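Local coordinates for uncharacterized protein (Parabacteroides merdae, PDB 4R7F) that is of unknown function, though it binds magnesium, has immunoglobulin-like beta-sandwich domains and probably starts with a domain related to type 9 secretion system plug proteins, at residues A[267-279]-A[337-349]. Numbering follows the deposited sequence.
Sequences DQDQDGRFFIRCS and VLLKQGSYNYQYL. With MG (magnesium ion), chain G.
Asp-269 sets its CB against Asn-345 OD1 while its carboxylate grips the magnesium ion with both oxygens, OD1 at 2.5 Å and OD2 at 2.4 Å, and has Tyr-224 as a further polar partner; Asp-271 OD1 also binds the metal, and Glu-223 and Gln-371 from outside these segments share in the site. Between the two aspartates, Gln-270 N reaches OD1 of Asn-345 at 2.7 Å, in the carbonyl plane and on a lone pair. The bent Gln-270 side chain (chi2 82°) brings OE1 back to Asn-345 ND2, 3.1 Å away, with the amide planes 50° apart. Gly-272 N, from the type I' turn 270-273, is the second donor to OD1, tilted 23° from the carbonyl plane. With an alanine at Asn-345, both turn amides would probably lose this acceptor and the Gln-270 amide would be freer to rotate. Beyond the turn, strands 274-276 and 342-349 run antiparallel. Arg-273 O accepts from Asn-345 N. Phe-274 lays CB over the Tyr-344 ring face, 3.8 Å from its centroid; the rings are nearly parallel but slid apart. Phe-275 N donates to Ser-343 O (2.8 Å), and Ser-343 N to Phe-275 O (2.9 Å). Ile-276 packs CG2 on Lys-340 CD at 3.6 Å. Three bonds from the Asn-345 amide to Gln-270 and Gly-272 are consistent with a second-shell residue holding the amides that follow each magnesium-binding aspartate.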
ATOM      1  N   ASP A 267       0.269   6.347  13.454  1.00 48.98           N
ATOM      2  CA  ASP A 267       1.697   6.033  13.542  0.50 49.08           C
ATOM      3  C   ASP A 267       1.909   5.179  12.314  1.00 45.92           C
ATOM      4  O   ASP A 267       0.974   4.536  11.841  1.00 49.08           O
ATOM      5  CB  ASP A 267       2.026   5.227  14.812  0.50 50.68           C
ATOM      6  CG  ASP A 267       3.502   4.775  14.885  0.50 57.69           C
ATOM      7  OD1 ASP A 267       4.352   5.547  14.390  0.50 50.53           O
ATOM      8  OD2 ASP A 267       3.802   3.663  15.438  0.50 50.19           O
ATOM      9  N   GLN A 268       3.107   5.170  11.771  1.00 54.79           N
ATOM     10  CA  GLN A 268       3.382   4.329  10.625  1.00 54.94           C
ATOM     11  C   GLN A 268       4.093   3.091  11.192  1.00 60.32           C
ATOM     12  O   GLN A 268       5.118   3.241  11.850  1.00 60.22           O
ATOM     13  CB  GLN A 268       4.267   5.090   9.641  1.00 60.60           C
ATOM     14  CG  GLN A 268       4.196   4.561   8.223  1.00 80.38           C
ATOM     15  CD  GLN A 268       5.440   4.884   7.412  1.00102.05           C
ATOM     16  OE1 GLN A 268       6.359   5.550   7.893  1.00 93.38           O
ATOM     17  NE2 GLN A 268       5.480   4.398   6.175  1.00108.45           N
ATOM     18  N   ASP A 269       3.535   1.893  10.990  1.00 40.08           N
ATOM     19  CA  ASP A 269       4.175   0.647  11.394  1.00 36.54           C
ATOM     20  C   ASP A 269       4.370  -0.308  10.210  1.00 35.74           C
ATOM     21  O   ASP A 269       4.100   0.022   9.071  1.00 34.16           O
ATOM     22  CB  ASP A 269       3.390  -0.039  12.529  1.00 37.62           C
ATOM     23  CG  ASP A 269       2.065  -0.645  12.057  1.00 35.92           C
ATOM     24  OD1 ASP A 269       1.694  -0.454  10.883  1.00 36.88           O
ATOM     25  OD2 ASP A 269       1.380  -1.319  12.862  1.00 34.84           O
ATOM     26  N   GLN A 270       4.853  -1.501  10.499  1.00 34.52           N
ATOM     27  CA  GLN A 270       5.068  -2.517   9.478  1.00 33.94           C
ATOM     28  C   GLN A 270       4.457  -3.848   9.953  1.00 33.06           C
ATOM     29  O   GLN A 270       4.960  -4.927   9.656  1.00 36.49           O
ATOM     30  CB  GLN A 270       6.554  -2.622   9.190  1.00 31.00           C
ATOM     31  CG  GLN A 270       7.152  -1.352   8.580  1.00 33.73           C
ATOM     32  CD  GLN A 270       7.507  -0.241   9.594  1.00 48.42           C
ATOM     33  OE1 GLN A 270       7.863  -0.496  10.752  1.00 40.54           O
ATOM     34  NE2 GLN A 270       7.416   1.008   9.141  1.00 50.79           N
ATOM     35  N   ASP A 271       3.355  -3.720  10.698  1.00 29.24           N
ATOM     36  CA  ASP A 271       2.482  -4.825  11.150  1.00 27.44           C
ATOM     37  C   ASP A 271       3.195  -6.019  11.804  1.00 30.70           C
ATOM     38  O   ASP A 271       2.880  -7.173  11.479  1.00 31.70           O
ATOM     39  CB  ASP A 271       1.631  -5.316   9.979  1.00 29.15           C
ATOM     40  CG  ASP A 271       0.660  -4.249   9.439  1.00 33.90           C
ATOM     41  OD1 ASP A 271       0.278  -3.292  10.170  1.00 28.79           O
ATOM     42  OD2 ASP A 271       0.250  -4.424   8.257  1.00 32.53           O
ATOM     43  N   GLY A 272       4.173  -5.717  12.667  1.00 28.14           N
ATOM     44  CA  GLY A 272       4.844  -6.671  13.505  1.00 28.01           C
ATOM     45  C   GLY A 272       6.223  -7.052  13.007  1.00 34.11           C
ATOM     46  O   GLY A 272       6.941  -7.783  13.664  1.00 27.79           O
ATOM     47  N   ARG A 273       6.617  -6.537  11.859  1.00 30.70           N
ATOM     48  CA  ARG A 273       7.924  -6.860  11.318  1.00 34.92           C
ATOM     49  C   ARG A 273       9.059  -6.180  12.066  1.00 32.59           C
ATOM     50  O   ARG A 273       8.856  -5.223  12.844  1.00 32.48           O
ATOM     51  CB  ARG A 273       8.009  -6.476   9.839  1.00 37.84           C
ATOM     52  CG  ARG A 273       7.042  -7.238   8.959  1.00 34.89           C
ATOM     53  CD  ARG A 273       7.043  -6.700   7.544  1.00 38.47           C
ATOM     54  NE  ARG A 273       6.229  -7.567   6.692  1.00 36.05           N
ATOM     55  CZ  ARG A 273       4.921  -7.452   6.535  1.00 38.70           C
ATOM     56  NH1 ARG A 273       4.252  -6.481   7.143  1.00 41.69           N
ATOM     57  NH2 ARG A 273       4.278  -8.306   5.754  1.00 37.80           N
ATOM     58  N   PHE A 274      10.260  -6.703  11.832  1.00 30.95           N
ATOM     59  CA  PHE A 274      11.491  -6.074  12.293  1.00 27.41           C
ATOM     60  C   PHE A 274      12.495  -6.035  11.161  1.00 29.94           C
ATOM     61  O   PHE A 274      12.358  -6.782  10.199  1.00 33.49           O
ATOM     62  CB  PHE A 274      12.074  -6.806  13.517  1.00 31.54           C
ATOM     63  CG  PHE A 274      12.599  -8.190  13.232  1.00 29.93           C
ATOM     64  CD1 PHE A 274      13.827  -8.373  12.658  1.00 36.96           C
ATOM     65  CD2 PHE A 274      11.870  -9.298  13.582  1.00 32.89           C
ATOM     66  CE1 PHE A 274      14.282  -9.638  12.402  1.00 35.59           C
ATOM     67  CE2 PHE A 274      12.331 -10.554  13.370  1.00 24.71           C
ATOM     68  CZ  PHE A 274      13.529 -10.732  12.763  1.00 31.97           C
ATOM     69  N   PHE A 275      13.522  -5.193  11.300  1.00 34.52           N
ATOM     70  CA  PHE A 275      14.482  -4.958  10.237  1.00 28.64           C
ATOM     71  C   PHE A 275      15.832  -4.828  10.875  1.00 35.34           C
ATOM     72  O   PHE A 275      16.020  -3.973  11.737  1.00 33.97           O
ATOM     73  CB  PHE A 275      14.139  -3.678   9.502  1.00 34.51           C
ATOM     74  CG  PHE A 275      12.747  -3.678   8.969  1.00 43.70           C
ATOM     75  CD1 PHE A 275      11.693  -3.233   9.757  1.00 35.25           C
ATOM     76  CD2 PHE A 275      12.472  -4.211   7.718  1.00 43.34           C
ATOM     77  CE1 PHE A 275      10.391  -3.302   9.304  1.00 30.56           C
ATOM     78  CE2 PHE A 275      11.182  -4.255   7.257  1.00 39.25           C
ATOM     79  CZ  PHE A 275      10.143  -3.802   8.052  1.00 37.75           C
ATOM     80  N   ILE A 276      16.757  -5.686  10.466  1.00 32.74           N
ATOM     81  CA  ILE A 276      18.087  -5.707  11.050  1.00 33.11           C
ATOM     82  C   ILE A 276      18.935  -4.617  10.376  1.00 34.55           C
ATOM     83  O   ILE A 276      19.108  -4.620   9.173  1.00 35.63           O
ATOM     84  CB  ILE A 276      18.735  -7.077  10.900  1.00 31.01           C
ATOM     85  CG1 ILE A 276      17.877  -8.173  11.569  1.00 33.28           C
ATOM     86  CG2 ILE A 276      20.153  -7.046  11.448  1.00 38.30           C
ATOM     87  CD1 ILE A 276      17.585  -7.982  13.050  1.00 32.03           C
ATOM     88  N   ARG A 277      19.434  -3.698  11.207  1.00 40.85           N
ATOM     89  CA  ARG A 277      20.094  -2.467  10.778  0.50 38.45           C
ATOM     90  C   ARG A 277      21.063  -2.047  11.898  1.00 43.92           C
ATOM     91  O   ARG A 277      20.840  -2.348  13.068  1.00 44.84           O
ATOM     92  CB  ARG A 277      19.066  -1.336  10.547  0.50 34.48           C
ATOM     93  CG  ARG A 277      17.885  -1.645   9.626  0.50 34.82           C
ATOM     94  CD  ARG A 277      16.877  -0.493   9.599  0.50 37.57           C
ATOM     95  NE  ARG A 277      16.009  -0.489   8.414  0.50 33.27           N
ATOM     96  CZ  ARG A 277      14.753  -0.066   8.440  0.50 37.88           C
ATOM     97  NH1 ARG A 277      14.246   0.359   9.581  0.50 34.72           N
ATOM     98  NH2 ARG A 277      13.999  -0.071   7.347  0.50 41.30           N
ATOM     99  N   CYS A 278      22.147  -1.370  11.545  1.00 49.11           N
ATOM    100  CA  CYS A 278      22.996  -0.718  12.545  1.00 53.73           C
ATOM    101  C   CYS A 278      23.690   0.476  11.897  1.00 54.72           C
ATOM    102  O   CYS A 278      23.783   0.517  10.671  1.00 42.81           O
ATOM    103  CB  CYS A 278      23.986  -1.690  13.201  1.00 49.19           C
ATOM    104  SG  CYS A 278      24.712  -2.914  12.117  1.00 67.54           S
ATOM    105  N   SER A 279      24.114   1.453  12.710  1.00 52.19           N
ATOM    106  CA  SER A 279      24.717   2.704  12.212  1.00 60.13           C
ATOM    107  C   SER A 279      26.022   2.460  11.433  1.00 61.71           C
ATOM    108  O   SER A 279      26.972   1.871  11.968  1.00 61.91           O
ATOM    109  CB  SER A 279      24.968   3.660  13.383  1.00 67.05           C
ATOM    110  OG  SER A 279      23.774   4.348  13.726  1.00 85.87           O
ATOM    111  N   VAL A 337      15.056  -9.834  26.531  1.00 30.48           N
ATOM    112  CA  VAL A 337      15.166 -10.643  25.324  1.00 32.46           C
ATOM    113  C   VAL A 337      16.459 -10.281  24.598  1.00 35.85           C
ATOM    114  O   VAL A 337      16.727  -9.115  24.330  1.00 27.87           O
ATOM    115  CB  VAL A 337      13.989 -10.315  24.373  1.00 29.98           C
ATOM    116  CG1 VAL A 337      14.009 -11.234  23.160  1.00 34.73           C
ATOM    117  CG2 VAL A 337      12.691 -10.412  25.134  1.00 30.22           C
ATOM    118  N   LEU A 338      17.237 -11.278  24.231  1.00 43.38           N
ATOM    119  CA  LEU A 338      18.409 -11.034  23.419  1.00 33.84           C
ATOM    120  C   LEU A 338      17.990 -10.912  21.947  1.00 31.53           C
ATOM    121  O   LEU A 338      17.507 -11.859  21.339  1.00 36.93           O
ATOM    122  CB  LEU A 338      19.413 -12.167  23.593  1.00 35.87           C
ATOM    123  CG  LEU A 338      20.798 -11.964  22.965  1.00 35.94           C
ATOM    124  CD1 LEU A 338      21.645 -11.035  23.823  1.00 38.68           C
ATOM    125  CD2 LEU A 338      21.530 -13.284  22.777  1.00 30.87           C
ATOM    126  N   LEU A 339      18.243  -9.731  21.406  1.00 29.03           N
ATOM    127  CA  LEU A 339      17.825  -9.293  20.093  1.00 33.52           C
ATOM    128  C   LEU A 339      18.999  -8.658  19.331  1.00 36.36           C
ATOM    129  O   LEU A 339      19.858  -7.944  19.905  1.00 35.36           O
ATOM    130  CB  LEU A 339      16.697  -8.247  20.221  1.00 28.40           C
ATOM    131  CG  LEU A 339      15.360  -8.787  20.755  1.00 27.99           C
ATOM    132  CD1 LEU A 339      14.364  -7.672  20.989  1.00 28.19           C
ATOM    133  CD2 LEU A 339      14.774  -9.800  19.796  1.00 30.01           C
ATOM    134  N   LYS A 340      19.015  -8.939  18.037  1.00 39.54           N
ATOM    135  CA  LYS A 340      19.928  -8.314  17.089  1.00 33.18           C
ATOM    136  C   LYS A 340      19.466  -6.905  16.789  1.00 32.62           C
ATOM    137  O   LYS A 340      18.271  -6.636  16.607  1.00 38.83           O
ATOM    138  CB  LYS A 340      19.969  -9.139  15.815  1.00 33.24           C
ATOM    139  CG  LYS A 340      21.108  -8.848  14.866  1.00 40.35           C
ATOM    140  CD  LYS A 340      20.999  -9.750  13.630  1.00 41.97           C
ATOM    141  CE  LYS A 340      22.297  -9.800  12.844  1.00 41.51           C
ATOM    142  NZ  LYS A 340      22.420 -11.048  12.050  1.00 48.95           N
ATOM    143  N   GLN A 341      20.427  -6.003  16.739  1.00 35.53           N
ATOM    144  CA  GLN A 341      20.168  -4.599  16.485  1.00 31.07           C
ATOM    145  C   GLN A 341      19.323  -4.335  15.242  1.00 30.40           C
ATOM    146  O   GLN A 341      19.534  -4.967  14.200  1.00 29.09           O
ATOM    147  CB  GLN A 341      21.480  -3.859  16.296  1.00 33.75           C
ATOM    148  CG  GLN A 341      22.341  -3.753  17.511  1.00 35.32           C
ATOM    149  CD  GLN A 341      23.628  -3.047  17.157  1.00 47.71           C
ATOM    150  OE1 GLN A 341      24.532  -3.650  16.567  1.00 37.98           O
ATOM    151  NE2 GLN A 341      23.702  -1.763  17.481  1.00 47.91           N
ATOM    152  N   GLY A 342      18.429  -3.353  15.354  1.00 29.23           N
ATOM    153  CA  GLY A 342      17.543  -2.972  14.257  1.00 31.89           C
ATOM    154  C   GLY A 342      16.308  -2.197  14.720  1.00 32.84           C
ATOM    155  O   GLY A 342      16.274  -1.677  15.844  1.00 32.82           O
ATOM    156  N   SER A 343      15.303  -2.131  13.840  1.00 35.68           N
ATOM    157  CA  SER A 343      13.988  -1.524  14.128  1.00 36.88           C
ATOM    158  C   SER A 343      13.002  -2.632  14.338  1.00 32.44           C
ATOM    159  O   SER A 343      12.850  -3.500  13.469  1.00 33.31           O
ATOM    160  CB  SER A 343      13.483  -0.652  12.962  1.00 35.90           C
ATOM    161  OG  SER A 343      14.466   0.284  12.562  1.00 81.80           O
ATOM    162  N   TYR A 344      12.307  -2.591  15.466  1.00 32.70           N
ATOM    163  CA  TYR A 344      11.320  -3.634  15.811  1.00 32.71           C
ATOM    164  C   TYR A 344       9.918  -3.072  15.979  1.00 30.65           C
ATOM    165  O   TYR A 344       9.728  -2.058  16.663  1.00 38.52           O
ATOM    166  CB  TYR A 344      11.747  -4.367  17.102  1.00 28.18           C
ATOM    167  CG  TYR A 344      12.926  -5.323  16.905  1.00 28.08           C
ATOM    168  CD1 TYR A 344      14.240  -4.848  16.752  1.00 34.14           C
ATOM    169  CD2 TYR A 344      12.731  -6.715  16.889  1.00 27.85           C
ATOM    170  CE1 TYR A 344      15.307  -5.722  16.570  1.00 28.69           C
ATOM    171  CE2 TYR A 344      13.785  -7.582  16.695  1.00 29.16           C
ATOM    172  CZ  TYR A 344      15.071  -7.081  16.526  1.00 29.68           C
ATOM    173  OH  TYR A 344      16.100  -7.971  16.345  1.00 33.04           O
ATOM    174  N   ASN A 345       8.939  -3.728  15.351  1.00 29.81           N
ATOM    175  CA  ASN A 345       7.542  -3.592  15.765  1.00 29.98           C
ATOM    176  C   ASN A 345       7.243  -4.630  16.868  1.00 29.75           C
ATOM    177  O   ASN A 345       7.738  -5.759  16.835  1.00 27.73           O
ATOM    178  CB  ASN A 345       6.563  -3.909  14.624  1.00 30.92           C
ATOM    179  CG  ASN A 345       6.485  -2.846  13.522  1.00 32.73           C
ATOM    180  OD1 ASN A 345       5.513  -2.827  12.784  1.00 34.42           O
ATOM    181  ND2 ASN A 345       7.487  -2.007  13.375  1.00 28.43           N
ATOM    182  N   TYR A 346       6.349  -4.290  17.781  1.00 30.81           N
ATOM    183  CA  TYR A 346       5.935  -5.215  18.806  1.00 28.12           C
ATOM    184  C   TYR A 346       4.632  -4.772  19.438  1.00 28.28           C
ATOM    185  O   TYR A 346       4.245  -3.625  19.321  1.00 29.34           O
ATOM    186  CB  TYR A 346       7.032  -5.387  19.888  1.00 29.50           C
ATOM    187  CG  TYR A 346       7.256  -4.190  20.804  1.00 26.06           C
ATOM    188  CD1 TYR A 346       8.030  -3.101  20.418  1.00 25.11           C
ATOM    189  CD2 TYR A 346       6.713  -4.167  22.078  1.00 25.22           C
ATOM    190  CE1 TYR A 346       8.241  -2.024  21.301  1.00 28.45           C
ATOM    191  CE2 TYR A 346       6.911  -3.102  22.943  1.00 27.54           C
ATOM    192  CZ  TYR A 346       7.658  -2.027  22.558  1.00 27.70           C
ATOM    193  OH  TYR A 346       7.836  -0.996  23.474  1.00 28.47           O
ATOM    194  N   GLN A 347       3.964  -5.703  20.114  1.00 31.42           N
ATOM    195  CA  GLN A 347       2.787  -5.388  20.887  1.00 26.96           C
ATOM    196  C   GLN A 347       2.578  -6.465  21.924  1.00 29.10           C
ATOM    197  O   GLN A 347       3.291  -7.489  21.981  1.00 29.99           O
ATOM    198  CB  GLN A 347       1.570  -5.296  19.988  1.00 26.40           C
ATOM    199  CG  GLN A 347       1.154  -6.629  19.447  1.00 26.72           C
ATOM    200  CD  GLN A 347      -0.047  -6.572  18.514  1.00 29.03           C
ATOM    201  OE1 GLN A 347      -0.722  -5.551  18.368  1.00 29.14           O
ATOM    202  NE2 GLN A 347      -0.321  -7.698  17.873  1.00 24.45           N
ATOM    203  N   TYR A 348       1.558  -6.237  22.724  1.00 27.87           N
ATOM    204  CA  TYR A 348       1.262  -7.046  23.858  1.00 27.40           C
ATOM    205  C   TYR A 348      -0.142  -7.616  23.703  1.00 26.05           C
ATOM    206  O   TYR A 348      -1.114  -6.877  23.642  1.00 29.06           O
ATOM    207  CB  TYR A 348       1.326  -6.182  25.115  1.00 27.22           C
ATOM    208  CG  TYR A 348       2.700  -5.627  25.460  1.00 34.06           C
ATOM    209  CD1 TYR A 348       3.733  -6.442  25.959  1.00 30.20           C
ATOM    210  CD2 TYR A 348       2.946  -4.275  25.356  1.00 33.23           C
ATOM    211  CE1 TYR A 348       4.960  -5.900  26.302  1.00 32.15           C
ATOM    212  CE2 TYR A 348       4.166  -3.741  25.685  1.00 27.30           C
ATOM    213  CZ  TYR A 348       5.171  -4.536  26.144  1.00 29.83           C
ATOM    214  OH  TYR A 348       6.361  -3.919  26.477  1.00 27.81           O
ATOM    215  N   LEU A 349      -0.236  -8.934  23.657  1.00 25.41           N
ATOM    216  CA  LEU A 349      -1.511  -9.592  23.512  1.00 29.93           C
ATOM    217  C   LEU A 349      -1.862 -10.285  24.812  1.00 28.30           C
ATOM    218  O   LEU A 349      -1.006 -10.824  25.471  1.00 28.29           O
ATOM    219  CB  LEU A 349      -1.447 -10.635  22.403  1.00 25.80           C
ATOM    220  CG  LEU A 349      -1.244 -10.175  20.968  1.00 27.26           C
ATOM    221  CD1 LEU A 349      -1.277 -11.409  20.063  1.00 30.38           C
ATOM    222  CD2 LEU A 349      -2.328  -9.197  20.556  1.00 26.48           C
TER
HETATM  223 MG    MG G 506      -0.463  -1.581  11.336  1.00 21.09          MG
HETATM  224  O   HOH W   1       8.996  -7.845  15.512  1.00 26.37           O
HETATM  225  O   HOH W   2      -1.550  -2.693  13.149  1.00 27.20           O